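Local structure of Alp7A (Bacillus subtilis, 5EC0) at residues 56-61 and 69-74; 89-94 and 127-132; 95-100 and 148-153. The protein probably forms nucleotide-dependent, actin-like filaments that help segregate plasmids in Bacillus subtilis, and binds ADP in an interdomain cleft typical of this family. All blocks are in the same frame, centred on the assembly; numbering follows the deposited sequence.

Interaction 1: 56-61 and 69-74; sequences LLVSTV and FLVGEL
V58 and F69 form an antiparallel hydrogen-bonded pair, with V58 N giving to F69 O at 3.1 Å and F69 N giving to V58 O at 2.9 Å, both nearly straight (171° and 174°). Next comes the non-hydrogen-bonded pair of L57 with L70, and beyond it V71 N donates to L56 O at 3.1 Å. Where the strands part, a water takes over, accepting from L56 N and L74 N and donating to V71 O.

L56, V58, F69 and V71 share one face. There CG2 of V58 meets CG2 of V71 at 4.1 Å. L56 CB lies 3.9 Å from V71 CB. Branched valines suit this position, being compact and favourable to strand geometry. The strands 56-62 and 65-71 are a beta hairpin in a sheet of the actin-like fold, and helix 95-112 packs on this face, touching T60, F69 and V71. T60 sets its hydroxyl anti to the backbone N (chi1 -169°), where OG1 bonds to Q156 O on the neighbouring strand; CG2 thereby turns to the F69 ring, lying 4.1 Å from CE1 in an oblique approach.

On the other face, CD1 of L57 touches CD2 of L70 at 3.7 Å, and L57 also leans on I33. L74, past the strand end, turns back so that CD2 lies 3.6 Å from L56 O, a branched apolar end set against the start of strand 56-62.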
loop_
_atom_site.group_PDB
_atom_site.type_symbol
_atom_site.label_atom_id
_atom_site.label_comp_id
_atom_site.label_asym_id
_atom_site.label_seq_id
_atom_site.Cartn_x
_atom_site.Cartn_y
_atom_site.Cartn_z
ATOM N N LEU A 56 -16.989 0.249 -10.330
ATOM C CA LEU A 56 -17.281 -0.735 -9.283
ATOM C C LEU A 56 -18.485 -0.376 -8.421
ATOM O O LEU A 56 -18.400 0.447 -7.506
ATOM C CB LEU A 56 -16.060 -0.936 -8.381
ATOM C CG LEU A 56 -14.929 -1.685 -9.077
ATOM C CD1 LEU A 56 -13.723 -1.777 -8.185
ATOM C CD2 LEU A 56 -15.388 -3.062 -9.525
ATOM N N LEU A 57 -19.598 -1.029 -8.706
ATOM C CA LEU A 57 -20.810 -0.876 -7.927
ATOM C C LEU A 57 -21.232 -2.259 -7.460
ATOM O O LEU A 57 -21.645 -3.097 -8.266
ATOM C CB LEU A 57 -21.913 -0.221 -8.763
ATOM C CG LEU A 57 -23.313 -0.130 -8.147
ATOM C CD1 LEU A 57 -23.311 0.711 -6.869
ATOM C CD2 LEU A 57 -24.328 0.421 -9.167
ATOM N N VAL A 58 -21.119 -2.507 -6.165
ATOM C CA VAL A 58 -21.354 -3.836 -5.640
ATOM C C VAL A 58 -22.319 -3.802 -4.472
ATOM O O VAL A 58 -22.560 -2.754 -3.889
ATOM C CB VAL A 58 -20.048 -4.496 -5.166
ATOM C CG1 VAL A 58 -19.053 -4.628 -6.319
ATOM C CG2 VAL A 58 -19.447 -3.702 -4.000
ATOM N N SER A 59 -22.867 -4.959 -4.127
ATOM C CA SER A 59 -23.616 -5.087 -2.892
ATOM C C SER A 59 -23.115 -6.309 -2.153
ATOM O O SER A 59 -22.637 -7.265 -2.765
ATOM C CB SER A 59 -25.114 -5.204 -3.150
ATOM O OG SER A 59 -25.437 -6.501 -3.616
ATOM N N THR A 60 -23.216 -6.280 -0.832
ATOM C CA THR A 60 -22.867 -7.441 -0.051
ATOM C C THR A 60 -23.727 -7.432 1.207
ATOM O O THR A 60 -24.282 -6.395 1.580
ATOM C CB THR A 60 -21.360 -7.461 0.288
ATOM O OG1 THR A 60 -21.009 -8.740 0.824
ATOM C CG2 THR A 60 -21.021 -6.389 1.298
ATOM N N VAL A 61 -23.867 -8.590 1.841
ATOM C CA VAL A 61 -24.710 -8.688 3.024
ATOM C C VAL A 61 -23.879 -8.575 4.291
ATOM O O VAL A 61 -22.981 -9.368 4.532
ATOM C CB VAL A 61 -25.503 -9.999 3.046
ATOM C CG1 VAL A 61 -26.067 -10.251 4.440
ATOM C CG2 VAL A 61 -26.612 -9.964 1.987
ATOM N N PHE A 69 -22.427 -0.313 -2.253
ATOM C CA PHE A 69 -21.197 0.474 -2.162
ATOM C C PHE A 69 -20.614 0.852 -3.511
ATOM O O PHE A 69 -20.514 0.019 -4.409
ATOM C CB PHE A 69 -20.102 -0.283 -1.379
ATOM C CG PHE A 69 -20.520 -0.718 -0.006
ATOM C CD1 PHE A 69 -21.136 -1.952 0.189
ATOM C CD2 PHE A 69 -20.300 0.099 1.090
ATOM C CE1 PHE A 69 -21.539 -2.356 1.456
ATOM C CE2 PHE A 69 -20.699 -0.297 2.363
ATOM C CZ PHE A 69 -21.321 -1.526 2.545
ATOM N N LEU A 70 -20.207 2.112 -3.623
ATOM C CA LEU A 70 -19.311 2.560 -4.677
ATOM C C LEU A 70 -17.885 2.343 -4.198
ATOM O O LEU A 70 -17.542 2.724 -3.081
ATOM C CB LEU A 70 -19.545 4.041 -5.015
ATOM C CG LEU A 70 -20.958 4.425 -5.464
ATOM C CD1 LEU A 70 -21.180 5.953 -5.502
ATOM C CD2 LEU A 70 -21.248 3.807 -6.825
ATOM N N VAL A 71 -17.055 1.737 -5.044
ATOM C CA VAL A 71 -15.688 1.387 -4.684
ATOM C C VAL A 71 -14.670 1.937 -5.674
ATOM O O VAL A 71 -14.857 1.841 -6.886
ATOM C CB VAL A 71 -15.494 -0.137 -4.627
ATOM C CG1 VAL A 71 -14.065 -0.470 -4.226
ATOM C CG2 VAL A 71 -16.543 -0.802 -3.717
ATOM N N GLY A 72 -13.576 2.485 -5.162
ATOM C CA GLY A 72 -12.503 2.938 -6.024
ATOM C C GLY A 72 -12.852 4.222 -6.749
ATOM O O GLY A 72 -13.502 5.115 -6.188
ATOM N N GLU A 73 -12.422 4.304 -8.006
ATOM C CA GLU A 73 -12.561 5.516 -8.802
ATOM C C GLU A 73 -14.019 5.938 -8.985
ATOM O O GLU A 73 -14.295 7.125 -9.143
ATOM C CB GLU A 73 -11.895 5.330 -10.170
ATOM C CG GLU A 73 -11.680 6.618 -10.952
ATOM C CD GLU A 73 -10.752 7.598 -10.238
ATOM O OE1 GLU A 73 -9.681 7.161 -9.759
ATOM O OE2 GLU A 73 -11.092 8.803 -10.168
ATOM N N LEU A 74 -14.946 4.979 -8.973
ATOM C CA LEU A 74 -16.364 5.317 -9.084
ATOM C C LEU A 74 -16.861 6.061 -7.840
ATOM O O LEU A 74 -17.823 6.820 -7.908
ATOM C CB LEU A 74 -17.212 4.064 -9.323
ATOM C CG LEU A 74 -18.681 4.327 -9.688
ATOM C CD1 LEU A 74 -18.796 5.224 -10.931
ATOM C CD2 LEU A 74 -19.430 3.009 -9.888
HETATM O O HOH W 1 -14.528 2.108 -9.592
#

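Interaction 2: 89-94 and 127-132; sequences HNKVES and TMLPIW
K91 and L129 pack closely at the heart of this contact, CB of the lysine lying 3.8 Å from CD2 of the leucine. The other leucine branch, CD1, meets CG2 of V92 at 4.0 Å, the two side chains running nearly at right angles, so that one forked residue serves two neighbours of the loop. Behind them M143 and M147 of helix 140-149 complete the apolar layer. K91 is used for its long aliphatic stem as much as for its charge: CG rests 4.0 Å from CD of P130, and a bend at chi2 (-76°) turns the chain so that NZ hydrogen-bonds to F10 O. The rigid proline ring suits a site just ahead of helix 131-134, and its CG also sits 3.4 Å above the plane of the W132 indole, toward the rim.

The other side is looser. H89 brings a carbonyl rather than a side chain, its O lying 3.8 Å from CH2 at the edge of W132 and near the ring plane, while the imidazole is poorly ordered. The loop holds its own shape instead: N90 OD1 accepts from V92 N at 3.0 Å, an Asx turn, and S94 then caps helix 95-112 through I96 N. K91 packs against N12, an ADP-binding residue, its side chain about 7 Å from the nucleotide, so the contact lies in the second shell of an actin-like ATPase's pocket.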
loop_
_atom_site.group_PDB
_atom_site.type_symbol
_atom_site.label_atom_id
_atom_site.label_comp_id
_atom_site.label_asym_id
_atom_site.label_seq_id
_atom_site.Cartn_x
_atom_site.Cartn_y
_atom_site.Cartn_z
ATOM N N HIS A 89 -8.814 4.916 9.421
ATOM C CA HIS A 89 -9.840 4.052 9.994
ATOM C C HIS A 89 -9.246 2.762 10.578
ATOM O O HIS A 89 -8.217 2.266 10.108
ATOM C CB HIS A 89 -10.912 3.721 8.947
ATOM C CG HIS A 89 -10.381 3.037 7.725
ATOM N ND1 HIS A 89 -9.699 3.708 6.733
ATOM C CD2 HIS A 89 -10.431 1.740 7.336
ATOM C CE1 HIS A 89 -9.355 2.855 5.784
ATOM N NE2 HIS A 89 -9.786 1.654 6.125
ATOM N N ASN A 90 -9.895 2.240 11.616
ATOM C CA ASN A 90 -9.508 0.969 12.214
ATOM C C ASN A 90 -9.694 -0.144 11.184
ATOM O O ASN A 90 -10.821 -0.501 10.832
ATOM C CB ASN A 90 -10.326 0.703 13.486
ATOM C CG ASN A 90 -9.841 -0.516 14.257
ATOM O OD1 ASN A 90 -9.430 -1.518 13.670
ATOM N ND2 ASN A 90 -9.895 -0.436 15.584
ATOM N N LYS A 91 -8.581 -0.685 10.699
ATOM C CA LYS A 91 -8.611 -1.600 9.566
ATOM C C LYS A 91 -9.376 -2.888 9.874
ATOM O O LYS A 91 -9.882 -3.552 8.960
ATOM C CB LYS A 91 -7.184 -1.936 9.125
ATOM C CG LYS A 91 -6.342 -0.721 8.738
ATOM C CD LYS A 91 -6.736 -0.188 7.366
ATOM C CE LYS A 91 -5.787 0.909 6.900
ATOM N NZ LYS A 91 -6.309 1.589 5.680
ATOM N N VAL A 92 -9.464 -3.227 11.162
ATOM C CA VAL A 92 -10.084 -4.478 11.585
ATOM C C VAL A 92 -11.601 -4.361 11.690
ATOM O O VAL A 92 -12.327 -5.205 11.175
ATOM C CB VAL A 92 -9.523 -4.957 12.940
ATOM C CG1 VAL A 92 -10.212 -6.241 13.381
ATOM C CG2 VAL A 92 -8.024 -5.169 12.847
ATOM N N GLU A 93 -12.079 -3.308 12.346
ATOM C CA GLU A 93 -13.507 -3.191 12.635
ATOM C C GLU A 93 -14.298 -2.430 11.559
ATOM O O GLU A 93 -15.524 -2.492 11.524
ATOM C CB GLU A 93 -13.683 -2.540 14.003
ATOM C CG GLU A 93 -13.089 -3.390 15.122
ATOM C CD GLU A 93 -13.032 -2.657 16.441
ATOM O OE1 GLU A 93 -12.985 -1.409 16.410
ATOM O OE2 GLU A 93 -13.044 -3.319 17.505
ATOM N N SER A 94 -13.592 -1.733 10.679
ATOM C CA SER A 94 -14.215 -1.045 9.558
ATOM C C SER A 94 -14.508 -1.987 8.396
ATOM O O SER A 94 -13.705 -2.860 8.081
ATOM C CB SER A 94 -13.325 0.089 9.066
ATOM O OG SER A 94 -13.760 0.535 7.801
ATOM N N THR A 127 -2.691 -10.262 4.110
ATOM C CA THR A 127 -2.656 -8.812 4.200
ATOM C C THR A 127 -1.774 -8.438 5.402
ATOM O O THR A 127 -0.908 -9.232 5.821
ATOM C CB THR A 127 -4.091 -8.199 4.285
ATOM O OG1 THR A 127 -4.006 -6.774 4.226
ATOM C CG2 THR A 127 -4.853 -8.632 5.559
ATOM N N MET A 128 -1.950 -7.238 5.940
ATOM C CA MET A 128 -1.096 -6.781 7.034
ATOM C C MET A 128 -1.777 -5.633 7.769
ATOM O O MET A 128 -2.791 -5.118 7.303
ATOM C CB MET A 128 0.291 -6.360 6.504
ATOM C CG MET A 128 0.231 -5.629 5.178
ATOM S SD MET A 128 1.809 -5.310 4.353
ATOM C CE MET A 128 1.207 -4.738 2.775
ATOM N N LEU A 129 -1.231 -5.247 8.921
ATOM C CA LEU A 129 -1.763 -4.122 9.700
ATOM C C LEU A 129 -0.703 -3.044 9.942
ATOM O O LEU A 129 0.465 -3.361 10.163
ATOM C CB LEU A 129 -2.303 -4.598 11.048
ATOM C CG LEU A 129 -3.645 -5.326 11.042
ATOM C CD1 LEU A 129 -4.032 -5.652 12.468
ATOM C CD2 LEU A 129 -4.699 -4.463 10.366
ATOM N N PRO A 130 -1.115 -1.774 9.928
ATOM C CA PRO A 130 -0.194 -0.658 10.210
ATOM C C PRO A 130 0.265 -0.631 11.672
ATOM O O PRO A 130 -0.482 -1.013 12.575
ATOM C CB PRO A 130 -1.025 0.591 9.871
ATOM C CG PRO A 130 -2.474 0.167 10.065
ATOM C CD PRO A 130 -2.507 -1.325 9.704
ATOM N N ILE A 131 1.491 -0.171 11.892
ATOM C CA ILE A 131 2.069 -0.146 13.227
ATOM C C ILE A 131 1.280 0.755 14.170
ATOM O O ILE A 131 1.145 0.449 15.362
ATOM C CB ILE A 131 3.564 0.268 13.166
ATOM C CG1 ILE A 131 4.357 -0.834 12.466
ATOM C CG2 ILE A 131 4.155 0.517 14.567
ATOM C CD1 ILE A 131 5.770 -0.450 12.129
ATOM N N TRP A 132 0.717 1.841 13.652
ATOM C CA TRP A 132 0.013 2.765 14.529
ATOM C C TRP A 132 -1.219 2.067 15.111
ATOM O O TRP A 132 -1.637 2.356 16.229
ATOM C CB TRP A 132 -0.387 4.054 13.795
ATOM C CG TRP A 132 -1.443 3.880 12.717
ATOM C CD1 TRP A 132 -1.231 3.821 11.365
ATOM C CD2 TRP A 132 -2.867 3.762 12.904
ATOM N NE1 TRP A 132 -2.427 3.678 10.706
ATOM C CE2 TRP A 132 -3.438 3.633 11.620
ATOM C CE3 TRP A 132 -3.700 3.756 14.030
ATOM C CZ2 TRP A 132 -4.819 3.493 11.433
ATOM C CZ3 TRP A 132 -5.073 3.607 13.841
ATOM C CH2 TRP A 132 -5.617 3.481 12.550
#

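Interaction 3: 95-100 and 148-153; sequences HIPYVT and ASKFLG
F151 brings the CE2 corner of its ring to the edge of the Y98 ring, close to the tyrosine's plane, with CE2 4.5 Å from CD1 of Y98 and 4.0 Å from its CA. P97 O lies at the edge of the phenylalanine ring, near its plane, 4.4 Å from CE2. F125 stacks with F151, and F101 meets it edge-to-face, so this large apolar ring sits within an aromatic cluster; Y98 is likewise paired edge-to-face with H155. Y98 holds CG anti to its backbone N (chi1 173°), which sends the ring out from the helix past F151. K150 O approaches the tyrosine ring obliquely, 3.9 Å from CD1.

The lysine, extended beyond CG, reaches across with its far end, CE and NZ meeting CB of Y98, with NZ 3.6 Å from that CB and 4.0 Å from H95 CA. Its amino group probably bonds to S94 O, though the modelled separation is too short to trust. The contact thus ties the first turn of helix 95-112 to the C-terminal end of the 140-149 region, where F151 N and L152 N share A148 O. Its chemistry implies a hold that is mainly van der Waals and aromatic.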
loop_
_atom_site.group_PDB
_atom_site.type_symbol
_atom_site.label_atom_id
_atom_site.label_comp_id
_atom_site.label_asym_id
_atom_site.label_seq_id
_atom_site.Cartn_x
_atom_site.Cartn_y
_atom_site.Cartn_z
ATOM N N HIS A 95 -15.652 -1.785 7.754
ATOM C CA HIS A 95 -16.076 -2.607 6.627
ATOM C C HIS A 95 -15.371 -2.225 5.327
ATOM O O HIS A 95 -15.369 -2.993 4.359
ATOM C CB HIS A 95 -17.588 -2.485 6.443
ATOM C CG HIS A 95 -18.045 -1.079 6.219
ATOM N ND1 HIS A 95 -18.451 -0.255 7.248
ATOM C CD2 HIS A 95 -18.133 -0.340 5.087
ATOM C CE1 HIS A 95 -18.785 0.926 6.756
ATOM N NE2 HIS A 95 -18.598 0.901 5.448
ATOM N N ILE A 96 -14.770 -1.039 5.306
ATOM C CA ILE A 96 -14.137 -0.529 4.091
ATOM C C ILE A 96 -13.069 -1.465 3.467
ATOM O O ILE A 96 -13.125 -1.720 2.261
ATOM C CB ILE A 96 -13.527 0.873 4.345
ATOM C CG1 ILE A 96 -14.645 1.898 4.522
ATOM C CG2 ILE A 96 -12.587 1.300 3.203
ATOM C CD1 ILE A 96 -14.135 3.288 4.863
ATOM N N PRO A 97 -12.106 -1.979 4.263
ATOM C CA PRO A 97 -11.166 -2.918 3.627
ATOM C C PRO A 97 -11.849 -4.173 3.091
ATOM O O PRO A 97 -11.532 -4.655 1.996
ATOM C CB PRO A 97 -10.197 -3.295 4.766
ATOM C CG PRO A 97 -10.350 -2.235 5.781
ATOM C CD PRO A 97 -11.767 -1.740 5.680
ATOM N N TYR A 98 -12.776 -4.702 3.877
ATOM C CA TYR A 98 -13.498 -5.906 3.500
ATOM C C TYR A 98 -14.279 -5.708 2.181
ATOM O O TYR A 98 -14.221 -6.555 1.279
ATOM C CB TYR A 98 -14.434 -6.309 4.636
ATOM C CG TYR A 98 -15.367 -7.447 4.310
ATOM C CD1 TYR A 98 -14.895 -8.752 4.201
ATOM C CD2 TYR A 98 -16.732 -7.222 4.148
ATOM C CE1 TYR A 98 -15.746 -9.796 3.903
ATOM C CE2 TYR A 98 -17.595 -8.267 3.859
ATOM C CZ TYR A 98 -17.093 -9.549 3.736
ATOM O OH TYR A 98 -17.950 -10.585 3.449
ATOM N N VAL A 99 -14.995 -4.593 2.068
ATOM C CA VAL A 99 -15.751 -4.301 0.846
ATOM C C VAL A 99 -14.798 -4.091 -0.341
ATOM O O VAL A 99 -15.033 -4.597 -1.438
ATOM C CB VAL A 99 -16.659 -3.075 1.046
ATOM C CG1 VAL A 99 -17.209 -2.546 -0.289
ATOM C CG2 VAL A 99 -17.801 -3.434 2.010
ATOM N N THR A 100 -13.699 -3.376 -0.127
ATOM C CA THR A 100 -12.740 -3.200 -1.211
ATOM C C THR A 100 -12.192 -4.551 -1.704
ATOM O O THR A 100 -12.111 -4.790 -2.909
ATOM C CB THR A 100 -11.587 -2.291 -0.788
ATOM O OG1 THR A 100 -12.121 -1.118 -0.168
ATOM C CG2 THR A 100 -10.779 -1.868 -2.005
ATOM N N ALA A 148 -6.954 -11.349 10.033
ATOM C CA ALA A 148 -6.972 -12.513 9.146
ATOM C C ALA A 148 -8.336 -13.205 9.148
ATOM O O ALA A 148 -8.822 -13.650 8.111
ATOM C CB ALA A 148 -5.867 -13.518 9.548
ATOM N N SER A 149 -8.952 -13.305 10.319
ATOM C CA SER A 149 -10.254 -13.955 10.436
ATOM C C SER A 149 -11.352 -13.243 9.660
ATOM O O SER A 149 -12.360 -13.844 9.295
ATOM C CB SER A 149 -10.655 -14.051 11.907
ATOM O OG SER A 149 -9.737 -14.869 12.602
ATOM N N LYS A 150 -11.155 -11.953 9.423
ATOM C CA LYS A 150 -12.127 -11.147 8.707
ATOM C C LYS A 150 -12.274 -11.632 7.269
ATOM O O LYS A 150 -13.293 -11.410 6.622
ATOM C CB LYS A 150 -11.712 -9.675 8.724
ATOM C CG LYS A 150 -12.820 -8.720 9.089
ATOM C CD LYS A 150 -12.431 -7.296 8.751
ATOM C CE LYS A 150 -13.664 -6.412 8.592
ATOM N NZ LYS A 150 -13.285 -5.163 7.888
ATOM N N PHE A 151 -11.246 -12.300 6.772
ATOM C CA PHE A 151 -11.215 -12.660 5.368
ATOM C C PHE A 151 -11.366 -14.166 5.161
ATOM O O PHE A 151 -11.918 -14.589 4.142
ATOM C CB PHE A 151 -9.938 -12.117 4.734
ATOM C CG PHE A 151 -9.872 -10.622 4.755
ATOM C CD1 PHE A 151 -9.286 -9.954 5.827
ATOM C CD2 PHE A 151 -10.457 -9.876 3.735
ATOM C CE1 PHE A 151 -9.252 -8.577 5.867
ATOM C CE2 PHE A 151 -10.440 -8.500 3.771
ATOM C CZ PHE A 151 -9.833 -7.842 4.842
ATOM N N LEU A 152 -10.908 -14.956 6.137
ATOM C CA LEU A 152 -11.102 -16.411 6.134
ATOM C C LEU A 152 -12.571 -16.811 5.920
ATOM O O LEU A 152 -13.493 -16.163 6.433
ATOM C CB LEU A 152 -10.598 -17.019 7.457
ATOM C CG LEU A 152 -10.348 -18.526 7.491
ATOM C CD1 LEU A 152 -9.297 -18.886 6.445
ATOM C CD2 LEU A 152 -9.900 -19.002 8.882
ATOM N N GLY A 153 -12.787 -17.886 5.166
ATOM C CA GLY A 153 -14.130 -18.407 4.965
ATOM C C GLY A 153 -14.833 -17.945 3.693
ATOM O O GLY A 153 -14.204 -17.461 2.732
#

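Overall arrangement
Interaction 1 is the buried, sheet-made contact, joined by backbone hydrogen bonds and lined by leucines, valines and the F69 ring; interactions 2 and 3 are partly buried, and loops, a strand end and helix ends meet there through side chains without direct hydrogen bonds between their segments. Helix 95-112 links all three: V99 rests on F69 and V71 of interaction 1, the loop of 89-94 leads into its first turn, and interaction 3 grips that turn. Interactions 2 and 3 also adjoin, K91 O meeting P97 and V92 O meeting K150. Interaction 2 lies nearest the nucleotide. Interaction 1 lies away from the ADP site; its centre is about 20 Å from that of interaction 2.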